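Local structure of uncharacterized protein BAD_0989 (Bifidobacterium adolescentis ATCC 15703, 3CYM) at residues A[386-390]-A[391-395]; A[75-79]-A[80-84]; A[234-237]-A[238-242]. The protein is uncharacterized but probably acts as an RNase D-like 3'-5' exonuclease that binds nucleic acid, with an exonuclease domain followed by HRDC-type helical domains. One frame throughout, in Å; residues are numbered along the deposited sequence.

Interaction 1: A[386-390]-A[391-395]; sequences IVIKP and QYLRN
Lys389 lays its aliphatic chain over one face of the Tyr392 ring. The CH-pi contact is made by CB, 3.9 Å from the ring centroid and nearer the rim than the middle; with CG anti to the backbone N (chi1 -170°) and the chain extended, CD then passes close to Tyr392 CZ. At the edge of the same ring, near its plane, sits Ile388 CG1, while Ile388 CG2 packs against Leu393 CD2 at 3.8 Å. Backbone bonds carry the chain into the helix: Tyr392 N to Lys389 O at 2.9 Å, Arg394 N to Pro390 O at 3.3 Å and, weakly, Leu393 N to the same Pro390 O. Arg394 NE and NH2 both grip one atom, Gln391 OE1, each at 2.7 Å and from the same face of the amide, with the oxygen in the guanidinium plane. A bend at chi3 (-81°) brings one guanidinium face over the Pro390 carbonyl carbon. Gln391 NE2 donates in turn to Asn395 OD1, and also to Ala348 O. With an alanine here in place of Arg394, Gln391 OE1 would lose both of these donors, and its amide, though still tied through NE2, would probably be freer to turn. Ile388 and Leu393 both touch Val373 of helix 360-380. This is a turn between two short helices of the HRDC-like C-terminal domain.

Interaction 2: A[75-79]-A[80-84]; sequences QALAA and AGADW
Ala76 and Ala80 meet through the backbone, Ala80 N donating to Ala76 O at 2.8 Å in the last regular turn of helix 74-79. Leu77 carries most of the contact. Its carbonyl oxygen receives Ala82 N at 2.8 Å, a straight bond (166° at the hydrogen) that arrives nearly along the C=O axis. The turn sets Ala82 CB 3.9 Å from Leu77 CB and also close over Leu77 O. Farther out, Leu77 CG lies anti to its carbonyl carbon (chi1 -68°), and CD1 reaches the six-membered part of the Trp84 indole, 4.2 Å from CZ2. Ala78 O takes a weak bond from Gly81 N. Gly81 has positive phi (74°) and turns the chain out of the helix; this weak bond and that of Ala82 N to Leu77 O together make a Schellman motif, its hydrophobic contact between Leu77 and Ala82. Two residues later Asp83 is the N-cap of the following helix, its OD2 accepting from Asn85 N. Leu77 and Ala82 lie against Phe27 of helix 24-35, Leu77 and Trp84 both touch Leu72 of strand 68-72, and Trp84 also reaches Val60 of strand 57-65 and meets the rings of Phe27 and Phe87 edge-to-face.

Interaction 3: A[234-237]-A[238-242]; sequences LAIV and RALWT
Arg238 folds back along its own helix toward Ala235, and its side chain can be followed outward atom by atom. CB starts 3.4 Å from Leu234 O, the carbonyl that also accepts Arg238 N, and a little farther from Ala235 O. CG stands anti to the backbone N (chi1 -171°), and CD continues the chain until a bend at chi3 (55°) turns the guanidinium back beside the preceding turn. There NE donates to a water at 2.9 Å, which lies at the guanidinium edge, in its plane; the water in turn donates to Ala235 O at 2.7 Å. Ala235 O thus serves both this water and Ala239 N, the latter from above the carbonyl plane. At the tip, NH1 bonds Glu329 O. Around the helix from Arg238, Ile236 CG2 and Leu240 CD1, on neighbouring turns, run alongside each other and touch at 3.9 Å. Thr242, one turn on, grips Arg238 O from opposite faces with its N and its OG1, the latter donating at 2.7 Å. The backbone bonds are the regular i to i+4 bonds of an alpha-helix. Packed on helices 261-270 and 312-323, this largely buried segment is consistent with the all-helical HRDC fold.

How the interactions relate
All three are local contacts, but each falls in a different domain: interaction 2 in the exonuclease part, interaction 3 in the HRDC domain and interaction 1 in the C-terminal domain. None touches another, their nearest atoms being about 21 to 29 Å apart. Interaction 3 is the most buried and stays within one continuous helix, whereas 386-395 joins two short helices and 75-84 links the end of one helix to the start of the next. Chemistry follows place: the buried helix of interaction 3 relies on its backbone bonds and apolar side chains, with one water joining Arg238 to Ala235; interaction 2 caps a helix end; interaction 1, partly exposed, adds an amide-guanidinium network.

Interaction 1: A[386-390]-A[391-395]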
loop_
_atom_site.group_PDB
_atom_site.type_symbol
_atom_site.label_atom_id
_atom_site.label_comp_id
_atom_site.label_asym_id
_atom_site.label_seq_id
_atom_site.Cartn_x
_atom_site.Cartn_y
_atom_site.Cartn_z
ATOM N N ILE A 386 -10.623 3.930 -13.660
ATOM C CA ILE A 386 -11.613 3.390 -12.708
ATOM C C ILE A 386 -12.714 2.582 -13.428
ATOM O O ILE A 386 -13.158 1.542 -12.922
ATOM C CB ILE A 386 -12.185 4.536 -11.801
ATOM C CG1 ILE A 386 -11.101 5.041 -10.842
ATOM C CG2 ILE A 386 -13.425 4.113 -10.998
ATOM C CD1 ILE A 386 -10.650 4.023 -9.755
ATOM N N VAL A 387 -13.122 3.055 -14.612
ATOM C CA VAL A 387 -14.088 2.362 -15.490
ATOM C C VAL A 387 -13.708 0.887 -15.701
ATOM O O VAL A 387 -14.548 -0.007 -15.572
ATOM C CB VAL A 387 -14.227 3.092 -16.866
ATOM C CG1 VAL A 387 -15.089 2.303 -17.822
ATOM C CG2 VAL A 387 -14.823 4.468 -16.685
ATOM N N ILE A 388 -12.432 0.657 -16.016
ATOM C CA ILE A 388 -11.821 -0.671 -16.053
ATOM C C ILE A 388 -10.308 -0.489 -15.967
ATOM O O ILE A 388 -9.785 0.525 -16.444
ATOM C CB ILE A 388 -12.240 -1.492 -17.317
ATOM C CG1 ILE A 388 -11.737 -2.943 -17.225
ATOM C CG2 ILE A 388 -11.830 -0.778 -18.614
ATOM C CD1 ILE A 388 -12.546 -3.921 -18.008
ATOM N N LYS A 389 -9.622 -1.449 -15.338
ATOM C CA LYS A 389 -8.161 -1.423 -15.210
ATOM C C LYS A 389 -7.486 -1.474 -16.572
ATOM O O LYS A 389 -7.684 -2.431 -17.321
ATOM C CB LYS A 389 -7.649 -2.567 -14.335
ATOM C CG LYS A 389 -6.172 -2.436 -13.978
ATOM C CD LYS A 389 -5.721 -3.530 -13.034
ATOM C CE LYS A 389 -4.214 -3.532 -12.877
ATOM N NZ LYS A 389 -3.763 -4.800 -12.222
ATOM N N PRO A 390 -6.685 -0.435 -16.888
ATOM C CA PRO A 390 -5.996 -0.280 -18.160
ATOM C C PRO A 390 -5.262 -1.530 -18.635
ATOM O O PRO A 390 -5.277 -1.812 -19.832
ATOM C CB PRO A 390 -5.021 0.851 -17.872
ATOM C CG PRO A 390 -5.788 1.714 -16.935
ATOM C CD PRO A 390 -6.412 0.716 -16.005
ATOM N N GLN A 391 -4.663 -2.276 -17.706
ATOM C CA GLN A 391 -3.936 -3.514 -18.034
ATOM C C GLN A 391 -4.825 -4.626 -18.618
ATOM O O GLN A 391 -4.362 -5.428 -19.446
ATOM C CB GLN A 391 -3.142 -4.025 -16.818
ATOM C CG GLN A 391 -2.107 -5.124 -17.115
ATOM C CD GLN A 391 -0.997 -4.685 -18.080
ATOM O OE1 GLN A 391 -0.579 -3.531 -18.084
ATOM N NE2 GLN A 391 -0.517 -5.615 -18.886
ATOM N N TYR A 392 -6.091 -4.669 -18.209
ATOM C CA TYR A 392 -7.009 -5.699 -18.709
ATOM C C TYR A 392 -7.306 -5.514 -20.207
ATOM O O TYR A 392 -7.422 -6.496 -20.945
ATOM C CB TYR A 392 -8.301 -5.766 -17.877
ATOM C CG TYR A 392 -8.121 -6.071 -16.391
ATOM C CD1 TYR A 392 -6.969 -6.708 -15.905
ATOM C CD2 TYR A 392 -9.122 -5.748 -15.477
ATOM C CE1 TYR A 392 -6.811 -6.980 -14.554
ATOM C CE2 TYR A 392 -8.973 -6.027 -14.112
ATOM C CZ TYR A 392 -7.821 -6.641 -13.667
ATOM O OH TYR A 392 -7.674 -6.912 -12.333
ATOM N N LEU A 393 -7.384 -4.256 -20.645
ATOM C CA LEU A 393 -7.562 -3.904 -22.065
ATOM C C LEU A 393 -6.323 -4.199 -22.896
ATOM O O LEU A 393 -6.431 -4.583 -24.060
ATOM C CB LEU A 393 -7.919 -2.422 -22.226
ATOM C CG LEU A 393 -9.034 -1.825 -21.371
ATOM C CD1 LEU A 393 -9.045 -0.312 -21.534
ATOM C CD2 LEU A 393 -10.360 -2.408 -21.753
ATOM N N ARG A 394 -5.154 -3.971 -22.305
ATOM C CA ARG A 394 -3.873 -4.320 -22.911
ATOM C C ARG A 394 -3.718 -5.839 -23.083
ATOM O O ARG A 394 -3.364 -6.315 -24.167
ATOM C CB ARG A 394 -2.717 -3.758 -22.077
ATOM C CG ARG A 394 -2.668 -2.233 -22.019
ATOM C CD ARG A 394 -1.304 -1.732 -21.557
ATOM N NE ARG A 394 -1.156 -1.780 -20.104
ATOM C CZ ARG A 394 -1.435 -0.773 -19.282
ATOM N NH1 ARG A 394 -1.887 0.380 -19.753
ATOM N NH2 ARG A 394 -1.268 -0.925 -17.978
ATOM N N ASN A 395 -3.991 -6.591 -22.015
ATOM C CA ASN A 395 -3.994 -8.054 -22.073
ATOM C C ASN A 395 -4.940 -8.605 -23.156
ATOM O O ASN A 395 -4.564 -9.504 -23.911
ATOM C CB ASN A 395 -4.309 -8.654 -20.690
ATOM C CG ASN A 395 -3.173 -8.447 -19.680
ATOM O OD1 ASN A 395 -2.085 -7.974 -20.027
ATOM N ND2 ASN A 395 -3.426 -8.809 -18.421
#

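Interaction 2: A[75-79]-A[80-84]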
loop_
_atom_site.group_PDB
_atom_site.type_symbol
_atom_site.label_atom_id
_atom_site.label_comp_id
_atom_site.label_asym_id
_atom_site.label_seq_id
_atom_site.Cartn_x
_atom_site.Cartn_y
_atom_site.Cartn_z
ATOM N N GLN A 75 1.288 -3.670 19.795
ATOM C CA GLN A 75 2.430 -4.345 20.420
ATOM C C GLN A 75 2.266 -4.480 21.932
ATOM O O GLN A 75 2.466 -5.558 22.479
ATOM C CB GLN A 75 3.743 -3.621 20.086
ATOM C CG GLN A 75 4.188 -3.760 18.626
ATOM C CD GLN A 75 3.365 -2.910 17.665
ATOM O OE1 GLN A 75 2.744 -1.922 18.066
ATOM N NE2 GLN A 75 3.353 -3.293 16.394
ATOM N N ALA A 76 1.881 -3.386 22.589
ATOM C CA ALA A 76 1.557 -3.410 24.014
ATOM C C ALA A 76 0.377 -4.329 24.333
ATOM O O ALA A 76 0.395 -5.015 25.348
ATOM C CB ALA A 76 1.285 -2.010 24.523
ATOM N N LEU A 77 -0.632 -4.344 23.463
ATOM C CA LEU A 77 -1.831 -5.153 23.690
ATOM C C LEU A 77 -1.591 -6.636 23.449
ATOM O O LEU A 77 -2.210 -7.470 24.099
ATOM C CB LEU A 77 -3.018 -4.657 22.851
ATOM C CG LEU A 77 -3.641 -3.293 23.174
ATOM C CD1 LEU A 77 -4.689 -2.915 22.127
ATOM C CD2 LEU A 77 -4.225 -3.242 24.575
ATOM N N ALA A 78 -0.700 -6.962 22.518
ATOM C CA ALA A 78 -0.239 -8.342 22.342
ATOM C C ALA A 78 0.518 -8.850 23.582
ATOM O O ALA A 78 0.327 -9.990 24.011
ATOM C CB ALA A 78 0.624 -8.467 21.092
ATOM N N ALA A 79 1.368 -7.990 24.146
ATOM C CA ALA A 79 2.101 -8.275 25.384
ATOM C C ALA A 79 1.175 -8.355 26.595
ATOM O O ALA A 79 1.427 -9.134 27.510
ATOM C CB ALA A 79 3.183 -7.229 25.617
ATOM N N ALA A 80 0.104 -7.558 26.591
ATOM C CA ALA A 80 -0.905 -7.605 27.648
ATOM C C ALA A 80 -1.843 -8.804 27.483
ATOM O O ALA A 80 -2.647 -9.097 28.377
ATOM C CB ALA A 80 -1.702 -6.305 27.698
ATOM N N GLY A 81 -1.733 -9.489 26.344
ATOM C CA GLY A 81 -2.548 -10.664 26.054
ATOM C C GLY A 81 -3.986 -10.324 25.714
ATOM O O GLY A 81 -4.914 -11.033 26.120
ATOM N N ALA A 82 -4.173 -9.226 24.985
ATOM C CA ALA A 82 -5.483 -8.863 24.461
ATOM C C ALA A 82 -5.879 -9.845 23.362
ATOM O O ALA A 82 -5.041 -10.301 22.582
ATOM C CB ALA A 82 -5.486 -7.434 23.940
ATOM N N ASP A 83 -7.161 -10.182 23.337
ATOM C CA ASP A 83 -7.730 -11.073 22.346
ATOM C C ASP A 83 -8.460 -10.182 21.339
ATOM O O ASP A 83 -9.416 -9.496 21.692
ATOM C CB ASP A 83 -8.697 -12.028 23.063
ATOM C CG ASP A 83 -9.200 -13.166 22.182
ATOM O OD1 ASP A 83 -10.006 -13.972 22.697
ATOM O OD2 ASP A 83 -8.809 -13.267 21.002
ATOM N N TRP A 84 -7.998 -10.179 20.092
ATOM C CA TRP A 84 -8.620 -9.365 19.047
ATOM C C TRP A 84 -9.981 -9.910 18.604
ATOM O O TRP A 84 -10.716 -9.239 17.874
ATOM C CB TRP A 84 -7.674 -9.150 17.848
ATOM C CG TRP A 84 -6.699 -8.009 18.059
ATOM C CD1 TRP A 84 -5.359 -8.110 18.316
ATOM C CD2 TRP A 84 -7.001 -6.603 18.057
ATOM N NE1 TRP A 84 -4.808 -6.858 18.466
ATOM C CE2 TRP A 84 -5.792 -5.914 18.312
ATOM C CE3 TRP A 84 -8.176 -5.858 17.857
ATOM C CZ2 TRP A 84 -5.721 -4.512 18.373
ATOM C CZ3 TRP A 84 -8.105 -4.464 17.922
ATOM C CH2 TRP A 84 -6.881 -3.807 18.177
#

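Interaction 3: A[234-237]-A[238-242]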
loop_
_atom_site.group_PDB
_atom_site.type_symbol
_atom_site.label_atom_id
_atom_site.label_comp_id
_atom_site.label_asym_id
_atom_site.label_seq_id
_atom_site.Cartn_x
_atom_site.Cartn_y
_atom_site.Cartn_z
ATOM N N LEU A 234 24.540 -9.966 -10.969
ATOM C CA LEU A 234 23.168 -10.244 -10.571
ATOM C C LEU A 234 23.102 -11.276 -9.454
ATOM O O LEU A 234 22.283 -11.144 -8.556
ATOM C CB LEU A 234 22.325 -10.651 -11.780
ATOM C CG LEU A 234 22.010 -9.502 -12.750
ATOM C CD1 LEU A 234 21.360 -10.009 -14.039
ATOM C CD2 LEU A 234 21.146 -8.424 -12.093
ATOM N N ALA A 235 24.003 -12.259 -9.487
ATOM C CA ALA A 235 24.166 -13.222 -8.391
ATOM C C ALA A 235 24.611 -12.547 -7.089
ATOM O O ALA A 235 24.207 -12.961 -6.007
ATOM C CB ALA A 235 25.146 -14.300 -8.776
ATOM N N ILE A 236 25.435 -11.507 -7.210
ATOM C CA ILE A 236 25.878 -10.710 -6.066
ATOM C C ILE A 236 24.722 -9.868 -5.499
ATOM O O ILE A 236 24.485 -9.868 -4.286
ATOM C CB ILE A 236 27.139 -9.846 -6.430
ATOM C CG1 ILE A 236 28.345 -10.763 -6.634
ATOM C CG2 ILE A 236 27.451 -8.825 -5.346
ATOM C CD1 ILE A 236 29.492 -10.167 -7.385
ATOM N N VAL A 237 24.005 -9.176 -6.382
ATOM C CA VAL A 237 22.797 -8.432 -6.011
ATOM C C VAL A 237 21.770 -9.340 -5.316
ATOM O O VAL A 237 21.262 -8.997 -4.252
ATOM C CB VAL A 237 22.159 -7.731 -7.232
ATOM C CG1 VAL A 237 20.808 -7.135 -6.869
ATOM C CG2 VAL A 237 23.088 -6.645 -7.765
ATOM N N ARG A 238 21.494 -10.501 -5.903
ATOM C CA ARG A 238 20.606 -11.489 -5.298
ATOM C C ARG A 238 21.032 -11.878 -3.889
ATOM O O ARG A 238 20.212 -11.869 -2.973
ATOM C CB ARG A 238 20.519 -12.753 -6.161
ATOM C CG ARG A 238 19.450 -13.723 -5.697
ATOM C CD ARG A 238 19.294 -14.899 -6.640
ATOM N NE ARG A 238 20.555 -15.606 -6.877
ATOM C CZ ARG A 238 20.662 -16.738 -7.570
ATOM N NH1 ARG A 238 21.850 -17.304 -7.740
ATOM N NH2 ARG A 238 19.581 -17.311 -8.091
ATOM N N ALA A 239 22.315 -12.206 -3.728
ATOM C CA ALA A 239 22.855 -12.692 -2.456
ATOM C C ALA A 239 22.841 -11.606 -1.376
ATOM O O ALA A 239 22.479 -11.876 -0.228
ATOM C CB ALA A 239 24.262 -13.236 -2.658
ATOM N N LEU A 240 23.223 -10.386 -1.758
ATOM C CA LEU A 240 23.197 -9.222 -0.866
ATOM C C LEU A 240 21.793 -8.799 -0.443
ATOM O O LEU A 240 21.564 -8.546 0.742
ATOM C CB LEU A 240 23.922 -8.034 -1.502
ATOM C CG LEU A 240 25.454 -8.053 -1.497
ATOM C CD1 LEU A 240 25.929 -6.894 -2.318
ATOM C CD2 LEU A 240 26.031 -7.962 -0.088
ATOM N N TRP A 241 20.868 -8.713 -1.403
ATOM C CA TRP A 241 19.467 -8.417 -1.114
ATOM C C TRP A 241 18.878 -9.399 -0.110
ATOM O O TRP A 241 18.149 -8.990 0.803
ATOM C CB TRP A 241 18.604 -8.432 -2.384
ATOM C CG TRP A 241 17.194 -7.941 -2.143
ATOM C CD1 TRP A 241 16.727 -6.663 -2.335
ATOM C CD2 TRP A 241 16.072 -8.708 -1.654
ATOM N NE1 TRP A 241 15.398 -6.590 -1.997
ATOM C CE2 TRP A 241 14.969 -7.824 -1.576
ATOM C CE3 TRP A 241 15.894 -10.054 -1.279
ATOM C CZ2 TRP A 241 13.698 -8.244 -1.138
ATOM C CZ3 TRP A 241 14.632 -10.473 -0.829
ATOM C CH2 TRP A 241 13.552 -9.566 -0.768
ATOM N N THR A 242 19.169 -10.684 -0.312
ATOM C CA THR A 242 18.613 -11.761 0.501
ATOM C C THR A 242 19.087 -11.677 1.945
ATOM O O THR A 242 18.264 -11.712 2.870
ATOM C CB THR A 242 18.964 -13.146 -0.087
ATOM O OG1 THR A 242 18.481 -13.222 -1.432
ATOM C CG2 THR A 242 18.345 -14.278 0.739
HETATM O O HOH W 1 23.259 -15.495 -5.983
#